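Endoglucanase (Komagataeibacter sucrofermentans, PDB 6VC5) is a family 8 glycosyl hydrolase that probably cleaves internal beta-1,4-glucosidic linkages in cellulose and related beta-glucans. Local coordinates at residues Q36-L41 with D93-L98; L152-Y157 with D198-N203. All coordinates share one frame; numbering follows the deposited sequence.

Contact 1 of 2, residues Q36-L41 with D93-L98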
ATOM      1  N   GLN A  36       7.624   8.387   1.397  1.00  6.48           N
ATOM      2  CA  GLN A  36       8.949   8.201   0.809  1.00  6.13           C
ATOM      3  C   GLN A  36       8.940   6.984  -0.113  1.00  7.55           C
ATOM      4  O   GLN A  36       9.535   6.997  -1.204  1.00  7.18           O
ATOM      5  CB  GLN A  36       9.994   8.029   1.915  1.00  7.20           C
ATOM      6  CG  GLN A  36      10.126   9.216   2.879  1.00  8.36           C
ATOM      7  CD  GLN A  36      10.483  10.509   2.177  1.00  9.57           C
ATOM      8  OE1 GLN A  36       9.741  11.480   2.245  1.00  9.60           O
ATOM      9  NE2 GLN A  36      11.632  10.525   1.494  1.00  8.19           N
ATOM     10  N   GLY A  37       8.208   5.941   0.293  1.00  7.60           N
ATOM     11  CA  GLY A  37       8.097   4.758  -0.536  1.00  8.36           C
ATOM     12  C   GLY A  37       7.439   5.039  -1.870  1.00  7.36           C
ATOM     13  O   GLY A  37       7.884   4.536  -2.904  1.00  8.56           O
ATOM     14  N   TYR A  38       6.375   5.849  -1.867  1.00  7.25           N
ATOM     15  CA  TYR A  38       5.749   6.241  -3.127  1.00  7.70           C
ATOM     16  C   TYR A  38       6.712   7.040  -3.994  1.00  8.24           C
ATOM     17  O   TYR A  38       6.795   6.825  -5.208  1.00  9.03           O
ATOM     18  CB  TYR A  38       4.467   7.050  -2.884  1.00  9.10           C
ATOM     19  CG  TYR A  38       3.304   6.260  -2.334  1.00 11.37           C
ATOM     20  CD1 TYR A  38       3.069   4.950  -2.732  1.00 13.01           C
ATOM     21  CD2 TYR A  38       2.435   6.841  -1.426  1.00 14.21           C
ATOM     22  CE1 TYR A  38       1.998   4.231  -2.222  1.00 14.27           C
ATOM     23  CE2 TYR A  38       1.366   6.138  -0.917  1.00 14.81           C
ATOM     24  CZ  TYR A  38       1.155   4.835  -1.307  1.00 15.71           C
ATOM     25  OH  TYR A  38       0.081   4.145  -0.772  1.00 18.23           O
ATOM     26  N   GLY A  39       7.422   8.000  -3.393  1.00  8.14           N
ATOM     27  CA  GLY A  39       8.374   8.784  -4.163  1.00  9.60           C
ATOM     28  C   GLY A  39       9.440   7.915  -4.799  1.00 14.37           C
ATOM     29  O   GLY A  39       9.779   8.085  -5.974  1.00 11.00           O
ATOM     30  N   MET A  40       9.953   6.947  -4.034  1.00 19.80           N
ATOM     31  CA  MET A  40      10.953   6.022  -4.555  1.00 22.02           C
ATOM     32  C   MET A  40      10.367   5.124  -5.643  1.00 21.49           C
ATOM     33  O   MET A  40      10.984   4.912  -6.697  1.00 19.41           O
ATOM     34  CB  MET A  40      11.507   5.204  -3.392  1.00 17.97           C
ATOM     35  CG  MET A  40      12.382   6.016  -2.445  1.00 15.22           C
ATOM     36  SD  MET A  40      12.773   5.064  -0.933  1.00  7.18           S
ATOM     37  CE  MET A  40      13.816   3.721  -1.616  1.00 11.75           C
ATOM     38  N   LEU A  41       9.159   4.600  -5.415  1.00 11.64           N
ATOM     39  CA  LEU A  41       8.558   3.705  -6.402  1.00  9.60           C
ATOM     40  C   LEU A  41       8.256   4.440  -7.706  1.00  8.79           C
ATOM     41  O   LEU A  41       8.505   3.916  -8.804  1.00  8.84           O
ATOM     42  CB  LEU A  41       7.283   3.083  -5.827  1.00  9.95           C
ATOM     43  CG  LEU A  41       6.670   1.929  -6.631  1.00 10.35           C
ATOM     44  CD1 LEU A  41       7.508   0.674  -6.432  1.00 10.83           C
ATOM     45  CD2 LEU A  41       5.225   1.687  -6.214  1.00 13.14           C
ATOM     46  N   ASP A  93       7.279  -0.050   4.691  1.00  8.47           N
ATOM     47  CA  ASP A  93       8.443  -0.929   4.575  1.00  8.12           C
ATOM     48  C   ASP A  93       8.439  -1.678   3.240  1.00  6.55           C
ATOM     49  O   ASP A  93       9.462  -1.739   2.538  1.00  6.16           O
ATOM     50  CB  ASP A  93       8.466  -1.929   5.739  1.00  8.90           C
ATOM     51  CG  ASP A  93       8.399  -1.264   7.126  1.00 12.84           C
ATOM     52  OD1 ASP A  93       8.968  -0.169   7.323  1.00 14.95           O
ATOM     53  OD2 ASP A  93       7.796  -1.869   8.045  1.00 13.83           O
ATOM     54  N   LEU A  94       7.283  -2.237   2.856  1.00  6.47           N
ATOM     55  CA  LEU A  94       7.203  -3.053   1.642  1.00  6.14           C
ATOM     56  C   LEU A  94       7.285  -2.212   0.371  1.00  6.88           C
ATOM     57  O   LEU A  94       7.815  -2.681  -0.645  1.00  7.02           O
ATOM     58  CB  LEU A  94       5.899  -3.855   1.650  1.00  6.84           C
ATOM     59  CG  LEU A  94       5.886  -5.030   2.623  1.00  8.45           C
ATOM     60  CD1 LEU A  94       4.493  -5.638   2.659  1.00 11.05           C
ATOM     61  CD2 LEU A  94       6.934  -6.092   2.284  1.00  8.55           C
ATOM     62  N   LEU A  95       6.764  -0.980   0.400  1.00  5.74           N
ATOM     63  CA  LEU A  95       6.864  -0.093  -0.761  1.00  5.59           C
ATOM     64  C   LEU A  95       8.301   0.348  -1.000  1.00  5.85           C
ATOM     65  O   LEU A  95       8.773   0.362  -2.148  1.00  7.19           O
ATOM     66  CB  LEU A  95       5.960   1.125  -0.559  1.00  7.29           C
ATOM     67  CG  LEU A  95       4.463   0.853  -0.706  1.00 10.05           C
ATOM     68  CD1 LEU A  95       3.716   1.990  -0.018  1.00 11.45           C
ATOM     69  CD2 LEU A  95       4.056   0.732  -2.169  1.00 11.98           C
ATOM     70  N   ILE A  96       9.008   0.721   0.075  1.00  5.24           N
ATOM     71  CA  ILE A  96      10.414   1.095  -0.031  1.00  4.51           C
ATOM     72  C   ILE A  96      11.234  -0.077  -0.570  1.00  5.43           C
ATOM     73  O   ILE A  96      12.073   0.086  -1.464  1.00  6.17           O
ATOM     74  CB  ILE A  96      10.919   1.597   1.336  1.00  5.13           C
ATOM     75  CG1 ILE A  96      10.261   2.937   1.683  1.00  6.77           C
ATOM     76  CG2 ILE A  96      12.429   1.715   1.332  1.00  4.78           C
ATOM     77  CD1 ILE A  96      10.482   3.383   3.134  1.00  9.19           C
ATOM     78  N   ALA A  97      11.002  -1.283  -0.038  1.00  5.91           N
ATOM     79  CA  ALA A  97      11.744  -2.451  -0.503  1.00  6.04           C
ATOM     80  C   ALA A  97      11.487  -2.740  -1.981  1.00  5.56           C
ATOM     81  O   ALA A  97      12.425  -3.023  -2.736  1.00  6.01           O
ATOM     82  CB  ALA A  97      11.391  -3.669   0.351  1.00  6.77           C
ATOM     83  N   LEU A  98      10.224  -2.673  -2.416  1.00  6.10           N
ATOM     84  CA  LEU A  98       9.928  -2.897  -3.832  1.00  6.79           C
ATOM     85  C   LEU A  98      10.623  -1.865  -4.710  1.00  6.39           C
ATOM     86  O   LEU A  98      11.210  -2.214  -5.744  1.00  6.67           O
ATOM     87  CB  LEU A  98       8.419  -2.865  -4.073  1.00  7.55           C
ATOM     88  CG  LEU A  98       7.977  -3.014  -5.532  1.00  7.45           C
ATOM     89  CD1 LEU A  98       8.412  -4.339  -6.111  1.00  8.09           C
ATOM     90  CD2 LEU A  98       6.465  -2.895  -5.575  1.00  8.60           C
TER

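Contact 2 of 2, residues L152-Y157 with D198-N203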
ATOM      1  N   LEU A 152      -5.337  -6.760  11.445  1.00  6.58           N
ATOM      2  CA  LEU A 152      -4.636  -6.731  10.176  1.00  6.64           C
ATOM      3  C   LEU A 152      -5.195  -5.616   9.310  1.00  6.72           C
ATOM      4  O   LEU A 152      -6.387  -5.293   9.371  1.00  9.48           O
ATOM      5  CB  LEU A 152      -4.793  -8.074   9.425  1.00  8.48           C
ATOM      6  CG  LEU A 152      -4.398  -9.344  10.169  1.00  8.62           C
ATOM      7  CD1 LEU A 152      -4.635 -10.569   9.276  1.00 11.77           C
ATOM      8  CD2 LEU A 152      -2.942  -9.268  10.609  1.00  9.84           C
ATOM      9  N   ASN A 153      -4.328  -5.019   8.509  1.00  6.31           N
ATOM     10  CA  ASN A 153      -4.758  -4.107   7.457  1.00  6.35           C
ATOM     11  C   ASN A 153      -4.503  -4.837   6.145  1.00  7.85           C
ATOM     12  O   ASN A 153      -3.349  -5.039   5.759  1.00  6.27           O
ATOM     13  CB  ASN A 153      -3.989  -2.794   7.546  1.00  7.49           C
ATOM     14  CG  ASN A 153      -4.576  -1.734   6.673  1.00  6.99           C
ATOM     15  OD1 ASN A 153      -4.899  -1.994   5.512  1.00  7.05           O
ATOM     16  ND2 ASN A 153      -4.753  -0.535   7.219  1.00  7.87           N
ATOM     17  N   LEU A 154      -5.578  -5.257   5.471  1.00  8.77           N
ATOM     18  CA  LEU A 154      -5.408  -6.076   4.270  1.00  7.74           C
ATOM     19  C   LEU A 154      -4.741  -5.289   3.146  1.00  7.95           C
ATOM     20  O   LEU A 154      -4.062  -5.870   2.298  1.00  9.39           O
ATOM     21  CB  LEU A 154      -6.763  -6.650   3.835  1.00  8.39           C
ATOM     22  CG  LEU A 154      -7.417  -7.582   4.869  1.00 10.72           C
ATOM     23  CD1 LEU A 154      -8.793  -8.025   4.398  1.00 11.82           C
ATOM     24  CD2 LEU A 154      -6.514  -8.778   5.151  1.00 13.73           C
ATOM     25  N   SER A 155      -4.898  -3.964   3.132  1.00  6.99           N
ATOM     26  CA  SER A 155      -4.230  -3.139   2.134  1.00  8.14           C
ATOM     27  C   SER A 155      -2.729  -3.052   2.349  1.00  8.10           C
ATOM     28  O   SER A 155      -2.034  -2.512   1.485  1.00 11.10           O
ATOM     29  CB  SER A 155      -4.812  -1.718   2.117  1.00  9.82           C
ATOM     30  OG  SER A 155      -4.330  -0.934   3.204  1.00  9.83           O
ATOM     31  N   TYR A 156      -2.208  -3.547   3.477  1.00  7.40           N
ATOM     32  CA  TYR A 156      -0.762  -3.574   3.639  1.00  8.47           C
ATOM     33  C   TYR A 156      -0.138  -4.792   2.975  1.00 10.85           C
ATOM     34  O   TYR A 156       1.094  -4.889   2.931  1.00 11.99           O
ATOM     35  CB  TYR A 156      -0.349  -3.514   5.118  1.00  8.90           C
ATOM     36  CG  TYR A 156      -0.567  -2.181   5.822  1.00  8.72           C
ATOM     37  CD1 TYR A 156      -1.398  -1.196   5.286  1.00  9.70           C
ATOM     38  CD2 TYR A 156       0.050  -1.916   7.035  1.00  8.99           C
ATOM     39  CE1 TYR A 156      -1.613   0.012   5.951  1.00  9.80           C
ATOM     40  CE2 TYR A 156      -0.156  -0.718   7.703  1.00  9.50           C
ATOM     41  CZ  TYR A 156      -0.981   0.239   7.167  1.00  9.98           C
ATOM     42  OH  TYR A 156      -1.175   1.429   7.839  1.00 14.27           O
ATOM     43  N   TYR A 157      -0.954  -5.721   2.465  1.00 10.73           N
ATOM     44  CA  TYR A 157      -0.464  -6.819   1.631  1.00 11.62           C
ATOM     45  C   TYR A 157      -0.181  -6.241   0.250  1.00 11.15           C
ATOM     46  O   TYR A 157      -0.977  -6.344  -0.691  1.00 10.74           O
ATOM     47  CB  TYR A 157      -1.485  -7.944   1.557  1.00 11.99           C
ATOM     48  CG  TYR A 157      -1.501  -8.867   2.752  1.00 12.30           C
ATOM     49  CD1 TYR A 157      -0.865 -10.101   2.705  1.00 12.36           C
ATOM     50  CD2 TYR A 157      -2.166  -8.511   3.919  1.00 14.20           C
ATOM     51  CE1 TYR A 157      -0.889 -10.959   3.791  1.00 11.24           C
ATOM     52  CE2 TYR A 157      -2.195  -9.362   5.015  1.00 14.35           C
ATOM     53  CZ  TYR A 157      -1.557 -10.588   4.941  1.00 13.01           C
ATOM     54  OH  TYR A 157      -1.593 -11.432   6.032  1.00 15.08           O
ATOM     55  N   ASP A 198     -11.198  -1.743   6.043  1.00  6.11           N
ATOM     56  CA  ASP A 198      -9.917  -1.084   6.288  1.00  4.02           C
ATOM     57  C   ASP A 198      -9.091  -1.863   7.312  1.00  4.68           C
ATOM     58  O   ASP A 198      -7.873  -2.024   7.146  1.00  6.41           O
ATOM     59  CB  ASP A 198     -10.140   0.345   6.801  1.00  6.75           C
ATOM     60  CG  ASP A 198     -10.778   1.280   5.770  1.00  8.98           C
ATOM     61  OD1 ASP A 198     -10.524   1.150   4.543  1.00  7.31           O
ATOM     62  OD2 ASP A 198     -11.516   2.197   6.221  1.00 11.10           O
ATOM     63  N   TRP A 199      -9.740  -2.371   8.363  1.00  5.05           N
ATOM     64  CA  TRP A 199      -9.064  -3.023   9.487  1.00  3.91           C
ATOM     65  C   TRP A 199      -9.848  -4.269   9.878  1.00  5.01           C
ATOM     66  O   TRP A 199     -11.040  -4.175  10.208  1.00  6.14           O
ATOM     67  CB  TRP A 199      -8.983  -2.066  10.681  1.00  5.96           C
ATOM     68  CG  TRP A 199      -8.172  -0.813  10.391  1.00  7.00           C
ATOM     69  CD1 TRP A 199      -8.652   0.417  10.016  1.00  7.40           C
ATOM     70  CD2 TRP A 199      -6.755  -0.686  10.460  1.00  6.74           C
ATOM     71  NE1 TRP A 199      -7.609   1.294   9.834  1.00  7.77           N
ATOM     72  CE2 TRP A 199      -6.434   0.642  10.109  1.00  8.53           C
ATOM     73  CE3 TRP A 199      -5.721  -1.569  10.783  1.00  8.91           C
ATOM     74  CZ2 TRP A 199      -5.112   1.108  10.082  1.00  9.19           C
ATOM     75  CZ3 TRP A 199      -4.409  -1.108  10.746  1.00  8.92           C
ATOM     76  CH2 TRP A 199      -4.121   0.213  10.402  1.00  9.26           C
ATOM     77  N   LEU A 200      -9.173  -5.422   9.869  1.00  5.89           N
ATOM     78  CA  LEU A 200      -9.760  -6.721  10.171  1.00  5.27           C
ATOM     79  C   LEU A 200      -9.230  -7.201  11.516  1.00  6.88           C
ATOM     80  O   LEU A 200      -8.069  -6.954  11.854  1.00  7.80           O
ATOM     81  CB  LEU A 200      -9.341  -7.729   9.090  1.00  5.74           C
ATOM     82  CG  LEU A 200      -9.855  -9.146   9.263  1.00  7.46           C
ATOM     83  CD1 LEU A 200     -11.330  -9.205   8.896  1.00  7.87           C
ATOM     84  CD2 LEU A 200      -9.041 -10.082   8.393  1.00 10.84           C
ATOM     85  N   SER A 201     -10.076  -7.877  12.292  1.00  7.14           N
ATOM     86  CA  SER A 201      -9.639  -8.527  13.524  1.00  8.53           C
ATOM     87  C   SER A 201      -9.794 -10.043  13.402  1.00  7.80           C
ATOM     88  O   SER A 201     -10.814 -10.535  12.903  1.00  9.29           O
ATOM     89  CB  SER A 201     -10.464  -8.015  14.707  1.00 11.04           C
ATOM     90  OG  SER A 201      -9.946  -8.511  15.930  1.00 17.33           O
ATOM     91  N   ILE A 202      -8.789 -10.792  13.865  1.00  7.48           N
ATOM     92  CA  ILE A 202      -8.895 -12.246  14.011  1.00  7.17           C
ATOM     93  C   ILE A 202      -8.699 -12.572  15.488  1.00  7.51           C
ATOM     94  O   ILE A 202      -7.708 -12.146  16.095  1.00  9.28           O
ATOM     95  CB  ILE A 202      -7.871 -13.006  13.151  1.00  7.65           C
ATOM     96  CG1 ILE A 202      -8.035 -12.658  11.670  1.00  8.16           C
ATOM     97  CG2 ILE A 202      -8.041 -14.522  13.340  1.00 10.01           C
ATOM     98  CD1 ILE A 202      -7.005 -13.347  10.753  1.00 11.06           C
ATOM     99  N   ASN A 203      -9.658 -13.291  16.073  1.00  7.84           N
ATOM    100  CA  ASN A 203      -9.543 -13.700  17.465  1.00  8.55           C
ATOM    101  C   ASN A 203      -8.536 -14.840  17.582  1.00  9.54           C
ATOM    102  O   ASN A 203      -8.621 -15.842  16.866  1.00 10.76           O
ATOM    103  CB  ASN A 203     -10.910 -14.120  17.997  1.00 10.92           C
ATOM    104  CG  ASN A 203     -10.886 -14.376  19.481  1.00 13.66           C
ATOM    105  OD1 ASN A 203     -10.335 -15.371  19.928  1.00 14.59           O
ATOM    106  ND2 ASN A 203     -11.410 -13.434  20.256  1.00 18.20           N
TER
HETATM  107  O   HOH W   1      -7.520  -2.781   4.309  1.00  7.60           O

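Contact 1 of 2, residues Q36-L41 with D93-L98
G37 meets the side chain of I96 with its bare CA, 3.6 Å from I96 CG1, and here the backbones of two nearly parallel helices come closest, their CA atoms 4.4 Å apart. A side chain at G37 would run into L95 CB, so the glycine permits an axis separation of 8.0 Å at a crossing angle of 21°. The larger side chains interlock around this point. L95 points at the other helix and sets its CD1 obliquely against the Y38 ring, 3.6 Å from Y38 CE1. The base of Y38 leaves its helix away from L95, but the ring swings back, and its hydroxyl is hydrogen-bonded to E34. I96 carries its second branch to M40: with chi3 turned to 66°, the thioether chain bends and lays M40 CE 3.8 Å from I96 CG2. One turn beyond G37, L41 has CG anti to the backbone N (chi1 -169°) and reaches L98, L41 CD1 lying 3.8 Å from L98 CD2. Two helices packed side by side and nearly parallel are consistent with the (alpha/alpha)6 barrel of family 8 enzymes. No hydrogen bond joins the two segments; cohesion is apolar and buried, and depends on close fit rather than on directional bonds.

Contact 2 of 2, residues L152-Y157 with D198-N203
L152 and L200 form an antiparallel hydrogen-bonded pair, each giving its N-H to the other's carbonyl: L152 N lies 2.8 Å from L200 O, and the return bond from L200 N to L152 O is almost straight (175° at the hydrogen). L152 O also receives a CA-H...O contact from W199. Past this bridge the chain leaves the strand at N153, whose side-chain amide is held at both ends. N153 OD1 accepts a 2.6 Å bond from S155 OG, which approaches from above the carbonyl plane, and a weak one from S155 N, while N153 ND2 is hydrogen-bonded to D222. That same ND2 sits over one face of the W199 indole, offset toward the CH2 rim of the six-membered ring, 3.3 Å from W199 CZ2, with the amide plane steeply inclined (73°) to the ring. A chi1 of -169° swings this amide over the indole, and N153 CB lies over the centre of the Y156 ring. An alanine in place of W199 would remove the indole face and is likely to leave the N153 amide uncovered on that side and W215 without its stacking partner. A water links the segments, accepting from S155 N and donating to D198 O, while the D198 carboxylate bonds to S220 and to the backbone N of A223. On the leucine side of the sheet, L152 CD1 touches I202 CD1 at 3.9 Å. Strand 200-203 is the middle of three antiparallel strands, between 149-152 and 209-211; helix 172-187 packs against L154 and L200 through I184.

Overall arrangement
From the N terminus, helix 33-46 comes first, and contact 1 closes when helix 90-106 returns alongside it, after a stretch that includes helix 49-62. Only then does contact 2 open, at the end of strand 149-152; it closes at strand 200-203, after helices 159-169 and 172-187. The two loops therefore follow in series, neither nesting nor crossing. Contact 1 ties helices together deep in the helical body, whereas contact 2 joins two strands of the small antiparallel sheet and the turn leading into helix 159-169. Their centres lie about 20 Å apart, yet segments 93-98 and 152-157 touch by packing, L94 CD1 being 3.5 Å from Y156 O.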